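Local coordinates for BvnE (Penicillium brevicompactum, PDB 6U9I), which probably catalyses, as a semipinacolase of the isomerase class, a stereoselective semipinacol-type rearrangement in the fungal assembly of brevianamides, at residues Ser27-Phe32 with Thr66-Leu71; Asp35-His40 with Thr70-Met75. All blocks are in the same frame, centred on the assembly; numbering follows the deposited sequence.

Contact 1. Residues Ser27-Phe32 with Thr66-Leu71; sequences STMNDF and TFFKTL
Phe32, which meets Leu71 across the contact, takes up a positive phi (56°) at the point where helix 14-31 ends, and its ring is presented to helix 61-74 from the residue that leaves the helix. CG lies anti to the backbone N (chi1 -152°), and this carries the ring out to the leucine. There the ring atom Phe32 CE1 comes to 4.0 Å from Leu71 CD2, the two side chains crossing at about a right angle. Phe32 CZ also approaches the backbone atom Leu71 O, at 4.0 Å and obliquely to the ring. On its own side the ring turns an edge to Met29 O, which lies in the ring plane.

One helical turn back, Met29 reaches Phe68 with a chain bent at both chi2 and chi3, and its methyl CE stops 4.1 Å from Phe68 CZ. The sulfur Met29 SD sits 5.1 Å from the centroid of the Phe68 ring, 43° off the ring normal, an oblique Met-aromatic contact. No hydrogen bond joins the segments; packing is mainly by side-chain ends, with the Leu71 carbonyl the backbone group involved, and the closest CA atoms of the two segments, those of Phe32 and Phe68, are 8.4 Å apart. Phe32 also stacks on Phe78, and Met29 touches Leu80 of strand 78-82. Helices packed beside a strongly curved mixed sheet in this way are consistent with the cone-shaped alpha+beta fold of NTF2-like proteins.

Contact 2. Residues Asp35-His40 with Thr70-Met75; sequences DAMVSH and TLTAQM
A small apolar contact, Met37 against Thr72 and Leu71, joins the short helix 34-37 to the C-terminal end of helix 61-74 and buries 90 Å² in all. One long side chain does the bridging. In Met37, Leu71 and Thr72 the side chain leaves the backbone toward the other segment, but the nearest CA atoms, of Met37 and Thr72, are 10.0 Å apart, and the Met37 side chain spans part of that gap to meet the Thr72 methyl. The Met37 chain is extended at chi2, and the bend at chi3 (88°) turns the methyl CE toward Leu71 while SD stays beside Thr72 CG2. Met37 SD lies 3.8 Å from Thr72 CG2, the two side chains sliding past each other in opposite directions, while Met37 CE makes a looser approach to Leu71 CD2 at 4.4 Å.

The same chi1 (59°) that turns Thr72 CG2 to the sulfur places OG1 on Phe68 O, one turn earlier in its own helix. Behind Met37 the chain leaves its weakly bonded helix through a turn in which Ala36 O accepts two bonds from one residue, Ser39 OG at 2.7 Å and Ser39 N at 3.2 Å. Both donors come from the same face of the carbonyl plane, with the hydroxyl tilted 25° from it. Met37 is buried and also packs on Met29 of helix 14-31 and Phe68 of helix 61-74, Asp35 forms a salt bridge with Arg65, and His40 pairs through its backbone with Leu129 of strand 129-136.

In the fold
Contact 1 and contact 2 are two parts of one apolar cluster: their centres lie 2 Å apart, they share Thr70 and Leu71, and both use helix 61-74. Helices 14-31 and 34-37 follow one another in the chain and approach this common partner in succession. Met37 is the junction, with its CE 3.5 Å from Phe32 CD1 and its CB 3.4 Å from Phe68 CD2, so the methionine of contact 2 packs against an aromatic ring from each segment of contact 1. The Phe32 ring also reaches the end of helix 61-74, where Phe32 CE2 lies 3.5 Å from Met75 O. No second protein chain of the assembly touches either contact.

Contact 1. Residues Ser27-Phe32 with Thr66-Leu71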
# COMPACT_ATOMS: atom_id res chain seq x y z
N SER A 27 -9.11 14.99 -6.10
CA SER A 27 -10.24 15.70 -6.69
C SER A 27 -10.11 15.78 -8.20
O SER A 27 -11.11 15.67 -8.92
CB SER A 27 -10.39 17.09 -6.08
OG SER A 27 -9.38 17.95 -6.58
N THR A 28 -8.88 15.95 -8.71
CA THR A 28 -8.72 15.98 -10.16
C THR A 28 -8.90 14.59 -10.75
O THR A 28 -9.36 14.46 -11.89
CB THR A 28 -7.37 16.59 -10.56
OG1 THR A 28 -6.29 15.85 -9.97
CG2 THR A 28 -7.28 18.04 -10.09
N MET A 29 -8.55 13.54 -10.01
CA MET A 29 -8.88 12.20 -10.49
C MET A 29 -10.39 12.04 -10.64
O MET A 29 -10.87 11.51 -11.65
CB MET A 29 -8.31 11.13 -9.55
CG MET A 29 -6.79 10.91 -9.70
SD MET A 29 -6.33 10.26 -11.32
CE MET A 29 -6.70 8.53 -11.12
N ASN A 30 -11.15 12.52 -9.66
CA ASN A 30 -12.60 12.41 -9.73
C ASN A 30 -13.21 13.32 -10.80
O ASN A 30 -14.34 13.07 -11.23
CB ASN A 30 -13.20 12.71 -8.36
CG ASN A 30 -13.02 11.53 -7.42
OD1 ASN A 30 -13.28 10.39 -7.80
ND2 ASN A 30 -12.52 11.79 -6.22
N ASP A 31 -12.49 14.36 -11.22
CA ASP A 31 -12.94 15.13 -12.39
C ASP A 31 -12.99 14.25 -13.63
O ASP A 31 -13.79 14.51 -14.54
CB ASP A 31 -12.03 16.34 -12.59
CG ASP A 31 -12.24 17.40 -11.52
OD1 ASP A 31 -13.36 17.48 -10.97
OD2 ASP A 31 -11.29 18.16 -11.25
N PHE A 32 -12.15 13.21 -13.68
CA PHE A 32 -12.28 12.13 -14.66
C PHE A 32 -12.28 12.65 -16.10
O PHE A 32 -13.08 12.23 -16.94
CB PHE A 32 -13.52 11.28 -14.39
CG PHE A 32 -13.40 9.85 -14.87
CD1 PHE A 32 -12.33 9.07 -14.45
CD2 PHE A 32 -14.34 9.30 -15.71
CE1 PHE A 32 -12.20 7.75 -14.89
CE2 PHE A 32 -14.23 7.98 -16.15
CZ PHE A 32 -13.16 7.21 -15.74
N THR A 66 -2.74 9.19 -22.55
CA THR A 66 -3.31 8.28 -23.55
C THR A 66 -4.09 7.15 -22.88
O THR A 66 -5.19 6.80 -23.33
CB THR A 66 -2.19 7.71 -24.42
OG1 THR A 66 -1.57 8.78 -25.14
CG2 THR A 66 -2.74 6.68 -25.41
N PHE A 67 -3.55 6.58 -21.80
CA PHE A 67 -4.29 5.54 -21.08
C PHE A 67 -5.63 6.07 -20.60
O PHE A 67 -6.65 5.38 -20.72
CB PHE A 67 -3.47 5.02 -19.90
CG PHE A 67 -4.25 4.11 -18.98
CD1 PHE A 67 -4.55 2.81 -19.36
CD2 PHE A 67 -4.70 4.56 -17.74
CE1 PHE A 67 -5.28 1.97 -18.52
CE2 PHE A 67 -5.43 3.73 -16.90
CZ PHE A 67 -5.71 2.43 -17.30
N PHE A 68 -5.64 7.28 -20.03
CA PHE A 68 -6.87 7.80 -19.45
C PHE A 68 -7.91 8.13 -20.53
O PHE A 68 -9.11 8.08 -20.25
CB PHE A 68 -6.57 9.02 -18.58
CG PHE A 68 -5.98 8.67 -17.24
CD1 PHE A 68 -6.38 7.52 -16.56
CD2 PHE A 68 -5.02 9.48 -16.64
CE1 PHE A 68 -5.84 7.19 -15.32
CE2 PHE A 68 -4.48 9.16 -15.38
CZ PHE A 68 -4.89 8.00 -14.73
N LYS A 69 -7.47 8.47 -21.74
CA LYS A 69 -8.43 8.65 -22.83
C LYS A 69 -9.22 7.37 -23.06
O LYS A 69 -10.43 7.41 -23.30
CB LYS A 69 -7.72 9.07 -24.11
CG LYS A 69 -7.09 10.44 -24.07
CD LYS A 69 -6.53 10.82 -25.43
CE LYS A 69 -5.91 12.20 -25.40
NZ LYS A 69 -5.48 12.64 -26.75
N THR A 70 -8.55 6.22 -22.96
CA THR A 70 -9.23 4.94 -23.06
C THR A 70 -10.14 4.71 -21.86
O THR A 70 -11.32 4.36 -22.02
CB THR A 70 -8.20 3.82 -23.18
OG1 THR A 70 -7.55 3.92 -24.45
CG2 THR A 70 -8.86 2.46 -23.06
N LEU A 71 -9.61 4.91 -20.66
CA LEU A 71 -10.37 4.61 -19.45
C LEU A 71 -11.62 5.48 -19.35
O LEU A 71 -12.71 4.99 -19.04
CB LEU A 71 -9.49 4.79 -18.21
CG LEU A 71 -10.10 4.34 -16.89
CD1 LEU A 71 -9.99 2.83 -16.78
CD2 LEU A 71 -9.38 4.99 -15.73

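Contact 2. Residues Asp35-His40 with Thr70-Met75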
# COMPACT_ATOMS: atom_id res chain seq x y z
N ASP A 35 -7.18 15.29 -19.11
CA ASP A 35 -6.41 16.47 -18.74
C ASP A 35 -6.34 16.63 -17.22
O ASP A 35 -5.27 16.90 -16.67
CB ASP A 35 -7.00 17.72 -19.38
CG ASP A 35 -6.03 18.88 -19.37
OD1 ASP A 35 -4.99 18.80 -20.05
OD2 ASP A 35 -6.31 19.88 -18.69
N ALA A 36 -7.47 16.45 -16.54
CA ALA A 36 -7.45 16.62 -15.08
C ALA A 36 -6.63 15.52 -14.42
O ALA A 36 -5.95 15.76 -13.41
CB ALA A 36 -8.87 16.62 -14.54
N MET A 37 -6.68 14.31 -14.97
CA MET A 37 -6.04 13.16 -14.35
C MET A 37 -4.53 13.14 -14.52
O MET A 37 -3.88 12.29 -13.89
CB MET A 37 -6.65 11.88 -14.91
CG MET A 37 -8.14 11.78 -14.57
SD MET A 37 -9.04 10.53 -15.48
CE MET A 37 -8.78 9.11 -14.42
N VAL A 38 -3.96 14.02 -15.33
CA VAL A 38 -2.51 14.17 -15.40
C VAL A 38 -2.08 15.58 -15.00
O VAL A 38 -0.96 15.99 -15.27
CB VAL A 38 -1.97 13.80 -16.80
CG1 VAL A 38 -2.40 12.38 -17.18
CG2 VAL A 38 -2.43 14.82 -17.86
N SER A 39 -2.94 16.33 -14.32
CA SER A 39 -2.61 17.71 -14.00
C SER A 39 -1.73 17.79 -12.76
O SER A 39 -1.68 16.87 -11.94
CB SER A 39 -3.89 18.54 -13.77
OG SER A 39 -4.62 18.03 -12.68
N HIS A 40 -1.03 18.93 -12.63
CA HIS A 40 -0.20 19.25 -11.46
C HIS A 40 0.87 18.19 -11.22
O HIS A 40 1.09 17.74 -10.09
CB HIS A 40 -1.06 19.44 -10.21
CG HIS A 40 -2.14 20.47 -10.38
ND1 HIS A 40 -1.88 21.82 -10.41
CD2 HIS A 40 -3.47 20.34 -10.56
CE1 HIS A 40 -3.01 22.48 -10.58
NE2 HIS A 40 -3.99 21.60 -10.69
N THR A 70 -8.55 6.22 -22.96
CA THR A 70 -9.23 4.94 -23.06
C THR A 70 -10.14 4.71 -21.86
O THR A 70 -11.32 4.36 -22.02
CB THR A 70 -8.20 3.82 -23.18
OG1 THR A 70 -7.55 3.92 -24.45
CG2 THR A 70 -8.86 2.46 -23.06
N LEU A 71 -9.61 4.91 -20.66
CA LEU A 71 -10.37 4.61 -19.45
C LEU A 71 -11.62 5.48 -19.35
O LEU A 71 -12.71 4.99 -19.04
CB LEU A 71 -9.49 4.79 -18.21
CG LEU A 71 -10.10 4.34 -16.89
CD1 LEU A 71 -9.99 2.83 -16.78
CD2 LEU A 71 -9.38 4.99 -15.73
N THR A 72 -11.48 6.79 -19.60
CA THR A 72 -12.63 7.68 -19.50
C THR A 72 -13.66 7.44 -20.60
O THR A 72 -14.80 7.91 -20.48
CB THR A 72 -12.19 9.15 -19.52
OG1 THR A 72 -11.48 9.45 -20.73
CG2 THR A 72 -11.30 9.45 -18.32
N ALA A 73 -13.29 6.72 -21.67
CA ALA A 73 -14.26 6.34 -22.69
C ALA A 73 -15.00 5.05 -22.35
O ALA A 73 -16.08 4.81 -22.91
CB ALA A 73 -13.58 6.18 -24.04
N GLN A 74 -14.47 4.23 -21.44
CA GLN A 74 -15.05 2.93 -21.15
C GLN A 74 -15.73 2.84 -19.79
O GLN A 74 -16.34 1.80 -19.49
CB GLN A 74 -13.97 1.84 -21.24
CG GLN A 74 -13.31 1.77 -22.60
CD GLN A 74 -12.15 0.81 -22.62
OE1 GLN A 74 -11.81 0.19 -21.60
NE2 GLN A 74 -11.52 0.66 -23.78
N MET A 75 -15.63 3.86 -18.95
CA MET A 75 -16.20 3.81 -17.62
C MET A 75 -16.96 5.09 -17.32
O MET A 75 -16.66 6.15 -17.86
CB MET A 75 -15.11 3.57 -16.56
CG MET A 75 -14.20 2.40 -16.93
SD MET A 75 -13.65 1.46 -15.51
CE MET A 75 -12.81 2.76 -14.61